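Local coordinates for protein L-isoleucine-4-hydroxylase (Bacillus thuringiensis, PDB 6LNH) that catalyses the hydroxylation of L-isoleucine to (4S)-4-hydroxy-L-isoleucine, using iron, molecular oxygen and 2-oxoglutarate, at residues I34-E37 against I38-E42; E43-H46 against S47-T50; H170-E174 against P175-L179. One frame throughout, in Å; residues are numbered along the deposited sequence.

Contact 1 of 3, residues I34-E37 against I38-E42; sequences ISNE and IFLQE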
loop_
_atom_site.group_PDB
_atom_site.type_symbol
_atom_site.label_atom_id
_atom_site.label_comp_id
_atom_site.label_asym_id
_atom_site.label_seq_id
_atom_site.Cartn_x
_atom_site.Cartn_y
_atom_site.Cartn_z
ATOM N N ILE C 34 7.345 -13.547 -15.003
ATOM C CA ILE C 34 8.477 -14.328 -14.428
ATOM C C ILE C 34 8.825 -13.738 -13.062
ATOM O O ILE C 34 8.884 -12.503 -12.955
ATOM C CB ILE C 34 9.687 -14.310 -15.381
ATOM C CG1 ILE C 34 9.367 -14.985 -16.716
ATOM C CG2 ILE C 34 10.903 -14.930 -14.716
ATOM C CD1 ILE C 34 10.402 -14.748 -17.785
ATOM N N SER C 35 9.048 -14.602 -12.068
ATOM C CA SER C 35 9.408 -14.153 -10.698
ATOM C C SER C 35 10.878 -13.733 -10.673
ATOM O O SER C 35 11.631 -14.173 -11.555
ATOM C CB SER C 35 9.123 -15.228 -9.689
ATOM O OG SER C 35 7.794 -15.702 -9.825
ATOM N N ASN C 36 11.275 -12.950 -9.665
ATOM C CA ASN C 36 12.671 -12.447 -9.554
ATOM C C ASN C 36 13.604 -13.497 -8.939
ATOM O O ASN C 36 14.817 -13.248 -8.924
ATOM C CB ASN C 36 12.737 -11.139 -8.764
ATOM C CG ASN C 36 11.940 -11.179 -7.478
ATOM O OD1 ASN C 36 11.339 -12.195 -7.143
ATOM N ND2 ASN C 36 11.927 -10.074 -6.753
ATOM N N GLU C 37 13.042 -14.613 -8.466
ATOM C CA GLU C 37 13.834 -15.686 -7.807
ATOM C C GLU C 37 14.980 -16.144 -8.715
ATOM O O GLU C 37 16.072 -16.392 -8.189
ATOM C CB GLU C 37 12.939 -16.861 -7.409
ATOM C CG GLU C 37 11.565 -16.831 -8.052
ATOM C CD GLU C 37 10.748 -18.091 -7.809
ATOM O OE1 GLU C 37 9.503 -18.006 -7.843
ATOM O OE2 GLU C 37 11.361 -19.153 -7.583
ATOM N N ILE C 38 14.727 -16.268 -10.019
ATOM C CA ILE C 38 15.770 -16.755 -10.971
ATOM C C ILE C 38 16.931 -15.759 -11.035
ATOM O O ILE C 38 18.036 -16.180 -11.412
ATOM C CB ILE C 38 15.171 -17.009 -12.365
ATOM C CG1 ILE C 38 14.744 -15.703 -13.040
ATOM C CG2 ILE C 38 14.026 -18.007 -12.290
ATOM C CD1 ILE C 38 14.100 -15.899 -14.386
ATOM N N PHE C 39 16.686 -14.494 -10.686
ATOM C CA PHE C 39 17.757 -13.465 -10.745
ATOM C C PHE C 39 18.290 -13.174 -9.337
ATOM O O PHE C 39 19.163 -12.303 -9.197
ATOM C CB PHE C 39 17.245 -12.197 -11.435
ATOM C CG PHE C 39 16.593 -12.432 -12.773
ATOM C CD1 PHE C 39 17.260 -13.113 -13.778
ATOM C CD2 PHE C 39 15.310 -11.977 -13.029
ATOM C CE1 PHE C 39 16.659 -13.331 -15.007
ATOM C CE2 PHE C 39 14.712 -12.195 -14.259
ATOM C CZ PHE C 39 15.387 -12.872 -15.246
ATOM N N LEU C 40 17.792 -13.898 -8.332
ATOM C CA LEU C 40 18.241 -13.673 -6.932
ATOM C C LEU C 40 18.626 -15.008 -6.285
ATOM O O LEU C 40 18.066 -15.335 -5.224
ATOM C CB LEU C 40 17.114 -12.982 -6.158
ATOM C CG LEU C 40 16.823 -11.544 -6.582
ATOM C CD1 LEU C 40 15.477 -11.085 -6.046
ATOM C CD2 LEU C 40 17.925 -10.608 -6.121
ATOM N N GLN C 41 19.554 -15.742 -6.905
ATOM C CA GLN C 41 20.004 -17.048 -6.357
ATOM C C GLN C 41 21.355 -16.861 -5.658
ATOM O O GLN C 41 21.796 -17.798 -4.973
ATOM C CB GLN C 41 20.081 -18.095 -7.468
ATOM C CG GLN C 41 18.720 -18.518 -7.994
ATOM C CD GLN C 41 17.791 -18.960 -6.890
ATOM O OE1 GLN C 41 17.339 -18.161 -6.072
ATOM N NE2 GLN C 41 17.498 -20.249 -6.860
ATOM N N GLU C 42 21.979 -15.694 -5.838
ATOM C CA GLU C 42 23.284 -15.384 -5.197
ATOM C C GLU C 42 23.080 -14.217 -4.229
ATOM O O GLU C 42 22.267 -13.335 -4.544
ATOM C CB GLU C 42 24.325 -15.018 -6.256
ATOM C CG GLU C 42 25.061 -16.219 -6.820
ATOM C CD GLU C 42 24.353 -16.906 -7.973
ATOM O OE1 GLU C 42 23.205 -16.525 -8.272
ATOM O OE2 GLU C 42 24.953 -17.823 -8.568
#
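Ile34 meets Ile38 where strand 31-34 gives way to a short 3-10 turn. The two isoleucines touch methyl to methyl. CG2 of Ile34 is 3.4 Å from CD1 of Ile38, a tight approach, and the two side chains cross at about a right angle. The turn carries two backbone bonds. Phe39 N binds Asn36 O at 2.9 Å, and Leu40 N binds Glu37 O at 3.0 Å. Each spans three residues, as a 3-10 turn requires. The same Asn36 O is packed by CG of Leu40 at 3.5 Å. CD1 of Leu40 lies 3.8 Å from ND2 of Asn36. Pro211 O and Glu210 OE2 accept hydrogen bonds from that nitrogen and fix the amide. Ser233 of the second subunit packs on both Asn36 and Leu40. Phe39 is buried and makes an edge-to-face contact with Phe128 of helix 120-134. Phe128 also touches Ile34 and Ile38. In Ile38, CG1 sits between its own backbone N and carbonyl carbon (chi1 68°). This places CG1 over the centre of the Phe39 ring, 3.4 Å above its plane.

Contact 2 of 3, residues E43-H46 against S47-T50; sequences EENH and SLLT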
loop_
_atom_site.group_PDB
_atom_site.type_symbol
_atom_site.label_atom_id
_atom_site.label_comp_id
_atom_site.label_asym_id
_atom_site.label_seq_id
_atom_site.Cartn_x
_atom_site.Cartn_y
_atom_site.Cartn_z
ATOM N N GLU C 43 23.806 -14.205 -3.107
ATOM C CA GLU C 43 23.657 -13.114 -2.104
ATOM C C GLU C 43 24.282 -11.823 -2.643
ATOM O O GLU C 43 23.831 -10.738 -2.233
ATOM C CB GLU C 43 24.278 -13.516 -0.765
ATOM C CG GLU C 43 23.279 -13.537 0.379
ATOM C CD GLU C 43 22.952 -12.183 0.987
ATOM O OE1 GLU C 43 23.500 -11.169 0.510
ATOM O OE2 GLU C 43 22.149 -12.145 1.937
ATOM N N GLU C 44 25.283 -11.945 -3.519
ATOM C CA GLU C 44 25.964 -10.765 -4.112
ATOM C C GLU C 44 24.998 -10.052 -5.068
ATOM O O GLU C 44 25.195 -8.851 -5.319
ATOM C CB GLU C 44 27.240 -11.212 -4.827
ATOM C CG GLU C 44 27.235 -12.684 -5.199
ATOM C CD GLU C 44 27.704 -13.639 -4.112
ATOM O OE1 GLU C 44 28.391 -14.623 -4.450
ATOM O OE2 GLU C 44 27.378 -13.403 -2.933
ATOM N N ASN C 45 23.997 -10.775 -5.576
ATOM C CA ASN C 45 22.997 -10.200 -6.516
ATOM C C ASN C 45 22.314 -8.990 -5.866
ATOM O O ASN C 45 22.050 -8.012 -6.584
ATOM C CB ASN C 45 21.991 -11.255 -6.982
ATOM C CG ASN C 45 22.596 -12.264 -7.934
ATOM O OD1 ASN C 45 22.057 -13.351 -8.123
ATOM N ND2 ASN C 45 23.717 -11.915 -8.541
ATOM N N HIS C 46 22.055 -9.050 -4.555
ATOM C CA HIS C 46 21.438 -7.920 -3.810
ATOM C C HIS C 46 22.334 -6.681 -3.917
ATOM O O HIS C 46 21.791 -5.573 -4.064
ATOM C CB HIS C 46 21.185 -8.317 -2.351
ATOM C CG HIS C 46 20.204 -9.429 -2.207
ATOM N ND1 HIS C 46 18.845 -9.217 -2.220
ATOM C CD2 HIS C 46 20.379 -10.758 -2.063
ATOM C CE1 HIS C 46 18.222 -10.368 -2.084
ATOM N NE2 HIS C 46 19.140 -11.327 -1.984
ATOM N N SER C 47 23.653 -6.868 -3.821
ATOM C CA SER C 47 24.618 -5.749 -3.940
ATOM C C SER C 47 24.648 -5.242 -5.385
ATOM O O SER C 47 24.737 -4.021 -5.570
ATOM C CB SER C 47 25.986 -6.177 -3.489
ATOM O OG SER C 47 26.395 -5.437 -2.351
ATOM N N LEU C 48 24.581 -6.151 -6.364
ATOM C CA LEU C 48 24.622 -5.753 -7.754
ATOM C C LEU C 48 23.345 -5.014 -8.129
ATOM O O LEU C 48 23.385 -4.035 -8.882
ATOM C CB LEU C 48 24.864 -6.980 -8.627
ATOM C CG LEU C 48 26.279 -7.535 -8.422
ATOM C CD1 LEU C 48 26.423 -8.884 -9.094
ATOM C CD2 LEU C 48 27.350 -6.569 -8.924
ATOM N N LEU C 49 22.212 -5.437 -7.562
ATOM C CA LEU C 49 20.954 -4.729 -7.773
ATOM C C LEU C 49 21.030 -3.280 -7.295
ATOM O O LEU C 49 20.580 -2.367 -7.995
ATOM C CB LEU C 49 19.829 -5.475 -7.059
ATOM C CG LEU C 49 18.418 -4.904 -7.163
ATOM C CD1 LEU C 49 17.975 -4.851 -8.616
ATOM C CD2 LEU C 49 17.458 -5.742 -6.337
ATOM N N THR C 50 21.607 -3.048 -6.111
ATOM C CA THR C 50 21.703 -1.686 -5.589
ATOM C C THR C 50 22.510 -0.787 -6.520
ATOM O O THR C 50 22.143 0.371 -6.745
ATOM C CB THR C 50 22.306 -1.693 -4.183
ATOM O OG1 THR C 50 21.425 -2.386 -3.290
ATOM C CG2 THR C 50 22.502 -0.271 -3.672
#
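Leu48 swings its CG to the side opposite its own carbonyl carbon (chi1 -68°), and this lays CG 3.5 Å from Glu44 O, one turn back. Thr50 has a similar first torsion for its hydroxyl (chi1 -64°). OG1 thus comes within 3.3 Å of His46 O. This bond is weak, and the proton may go to another acceptor. The settled bonds are between backbone atoms. Leu48 N binds Glu44 O at 3.0 Å. Leu49 N binds Asn45 O at 2.8 Å, the shortest of the set. Thr50 N reaches His46 O at 3.3 Å, a long bond, and a backbone N-H and a hydroxyl both approach that one carbonyl. CB atoms pack on these carbonyls too: CB of Leu49 is 3.4 Å from Asn45 O, and CB of Ser47 is 3.3 Å from Glu44 O. Leu48 rests on Pro120 and Leu121 of helix 120-134. Leu49 is buried against Leu121, Pro211 and Leu212. His46 packs on Leu40 and on Ser233 of the second subunit, and Thr50 touches Tyr57 of that subunit. Glu43, Glu44 and Ser47 are exposed. The three bonds from Glu44, Asn45 and His46 to the fourth residue on mark the first turns of alpha-helix 44-54, with Leu48 and Leu49 turned to helix 120-134 and the loop at Pro211 and Leu212, and His46 and Thr50 to the second subunit.

Contact 3 of 3, residues H170-E174 against P175-L179; sequences HKDDE and PVVFL. With FE (Fe (III) ion), chain M.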
loop_
_atom_site.group_PDB
_atom_site.type_symbol
_atom_site.label_atom_id
_atom_site.label_comp_id
_atom_site.label_asym_id
_atom_site.label_seq_id
_atom_site.Cartn_x
_atom_site.Cartn_y
_atom_site.Cartn_z
ATOM N N HIS C 170 -1.433 -1.555 -27.287
ATOM C CA HIS C 170 -0.543 -1.494 -28.440
ATOM C C HIS C 170 0.292 -2.768 -28.520
ATOM O O HIS C 170 0.275 -3.615 -27.621
ATOM C CB HIS C 170 0.376 -0.307 -28.359
ATOM C CG HIS C 170 1.318 -0.363 -27.203
ATOM N ND1 HIS C 170 1.021 0.167 -25.965
ATOM C CD2 HIS C 170 2.553 -0.898 -27.102
ATOM C CE1 HIS C 170 2.025 -0.068 -25.142
ATOM N NE2 HIS C 170 2.961 -0.724 -25.807
ATOM N N LYS C 171 1.044 -2.867 -29.615
ATOM C CA LYS C 171 2.085 -3.862 -29.805
ATOM C C LYS C 171 3.394 -3.130 -30.045
ATOM O O LYS C 171 3.423 -2.091 -30.713
ATOM C CB LYS C 171 1.748 -4.777 -30.970
ATOM C CG LYS C 171 0.437 -5.492 -30.758
ATOM C CD LYS C 171 0.098 -6.412 -31.905
ATOM C CE LYS C 171 -1.234 -7.107 -31.660
ATOM N NZ LYS C 171 -1.631 -7.984 -32.798
ATOM N N ASP C 172 4.458 -3.689 -29.463
ATOM C CA ASP C 172 5.806 -3.094 -29.617
ATOM C C ASP C 172 6.369 -3.479 -30.984
ATOM O O ASP C 172 5.877 -4.458 -31.577
ATOM C CB ASP C 172 6.741 -3.555 -28.497
ATOM C CG ASP C 172 6.360 -3.022 -27.129
ATOM O OD1 ASP C 172 5.549 -2.077 -27.072
ATOM O OD2 ASP C 172 6.878 -3.559 -26.130
ATOM N N ASP C 173 7.370 -2.736 -31.450
ATOM C CA ASP C 173 7.985 -3.017 -32.747
ATOM C C ASP C 173 8.675 -4.375 -32.777
ATOM O O ASP C 173 8.690 -5.038 -33.821
ATOM C CB ASP C 173 8.986 -1.914 -33.106
ATOM C CG ASP C 173 8.310 -0.602 -33.461
ATOM O OD1 ASP C 173 7.112 -0.625 -33.808
ATOM O OD2 ASP C 173 8.978 0.454 -33.398
ATOM N N GLU C 174 9.254 -4.800 -31.659
ATOM C CA GLU C 174 10.068 -6.008 -31.563
ATOM C C GLU C 174 9.205 -7.221 -31.222
ATOM O O GLU C 174 8.333 -7.139 -30.351
ATOM C CB GLU C 174 11.155 -5.836 -30.510
ATOM C CG GLU C 174 12.093 -4.669 -30.792
ATOM C CD GLU C 174 11.563 -3.353 -30.249
ATOM O OE1 GLU C 174 10.476 -3.360 -29.634
ATOM O OE2 GLU C 174 12.227 -2.311 -30.439
ATOM N N PRO C 175 9.436 -8.348 -31.900
ATOM C CA PRO C 175 8.595 -9.535 -31.661
ATOM C C PRO C 175 8.684 -10.098 -30.250
ATOM O O PRO C 175 7.729 -10.743 -29.800
ATOM C CB PRO C 175 9.100 -10.544 -32.706
ATOM C CG PRO C 175 10.427 -10.012 -33.174
ATOM C CD PRO C 175 10.346 -8.528 -33.042
ATOM N N VAL C 176 9.790 -9.894 -29.538
ATOM C CA VAL C 176 9.929 -10.353 -28.159
ATOM C C VAL C 176 10.535 -9.228 -27.333
ATOM O O VAL C 176 11.601 -8.705 -27.676
ATOM C CB VAL C 176 10.796 -11.624 -28.047
ATOM C CG1 VAL C 176 10.875 -12.084 -26.596
ATOM C CG2 VAL C 176 10.249 -12.739 -28.925
ATOM N N VAL C 177 9.858 -8.862 -26.244
ATOM C CA VAL C 177 10.286 -7.779 -25.367
ATOM C C VAL C 177 10.237 -8.267 -23.925
ATOM O O VAL C 177 9.234 -8.850 -23.498
ATOM C CB VAL C 177 9.407 -6.524 -25.547
ATOM C CG1 VAL C 177 9.655 -5.523 -24.424
ATOM C CG2 VAL C 177 9.665 -5.886 -26.901
ATOM N N PHE C 178 11.314 -8.027 -23.180
ATOM C CA PHE C 178 11.380 -8.331 -21.755
ATOM C C PHE C 178 11.280 -7.030 -20.964
ATOM O O PHE C 178 12.076 -6.110 -21.178
ATOM C CB PHE C 178 12.678 -9.062 -21.404
ATOM C CG PHE C 178 12.712 -10.499 -21.845
ATOM C CD1 PHE C 178 12.901 -10.831 -23.175
ATOM C CD2 PHE C 178 12.574 -11.518 -20.918
ATOM C CE1 PHE C 178 12.937 -12.158 -23.576
ATOM C CE2 PHE C 178 12.608 -12.844 -21.312
ATOM C CZ PHE C 178 12.788 -13.163 -22.643
ATOM N N LEU C 179 10.309 -6.960 -20.054
ATOM C CA LEU C 179 10.137 -5.830 -19.146
ATOM C C LEU C 179 10.595 -6.259 -17.755
ATOM O O LEU C 179 9.966 -7.118 -17.128
ATOM C CB LEU C 179 8.679 -5.370 -19.138
ATOM C CG LEU C 179 8.270 -4.232 -18.202
ATOM C CD1 LEU C 179 9.098 -3.013 -18.485
ATOM C CD2 LEU C 179 6.794 -3.909 -18.362
HETATM FE FE FE M . 5.059 -0.861 -24.640
HETATM O O HOH W 1 6.602 -2.350 -23.779
HETATM O O HOH W 2 6.947 0.584 -24.345
#
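Asp172 and Val177 form the packed side of this contact. CG2 of Val177 lies 3.7 Å from OD2 of Asp172, and the two side chains cross at about a right angle. The same methyl is 3.8 Å from OE1 of Glu174, so one valine branch touches two carboxylates. Glu174 is buried. Its chain bends at chi2 (86°), which folds the carboxylate back toward Val177. Its OE2 is hydrogen-bonded to Tyr92 OH, while the side chain packs on Thr244 and Ser246 of strand 236-247. Pro175 carries the chain round into strand 176-184, and its ring rests on Ile138, Ile139 and Gln219.

Asp172 bridges to the more open side. Its CB and OD2 face Val177, and its OD1 faces iron. Asp173 is exposed, and two waters lie on the metal. The iron, deposited as iron(III), is bound by NE2 of His170 at 2.4 Å. OD1 of Asp172 is 2.8 Å from the iron, which is long for such a bond. His223 completes the protein ligands. Together the three form the facial triad of two histidines and one carboxylate of the 2-oxoglutarate-dependent dioxygenases, on their cupin (double-stranded beta-helix) fold. ND1 of His170 is bonded to Trp168 O, which fixes the turn of the imidazole. Water 1 is 2.3 Å from the iron, and water 2 is 2.4 Å from it. Water 1 also donates to OD2 of Asp172 at 2.7 Å.

The two waters subtend about 79° at the iron, so they occupy neighbouring coordination sites. In relatives, 2-oxoglutarate chelates iron through two such sites. The waters probably mark exchangeable positions, consistent with a site without bound cosubstrate.

In the fold
The three contacts follow one another along the chain; none nests within or crosses another. Each is one continuous stretch, so none closes a long loop. Contact 1 leaves strand 31-34, an outermost strand of the seven-stranded sheet within this chain, and turns the chain toward helix 44-54. Contact 2 lies in its first turns. The two touch, and both reach the second subunit. Contact 3 comes much later, where the loop after strand 145-156 enters strand 176-184. Its centre is about 22 Å from that of contact 1 and about 28 Å from that of contact 2. In the sheet, strand 214-218 stands between the strand that leads into contact 1 and the one that contact 3 enters.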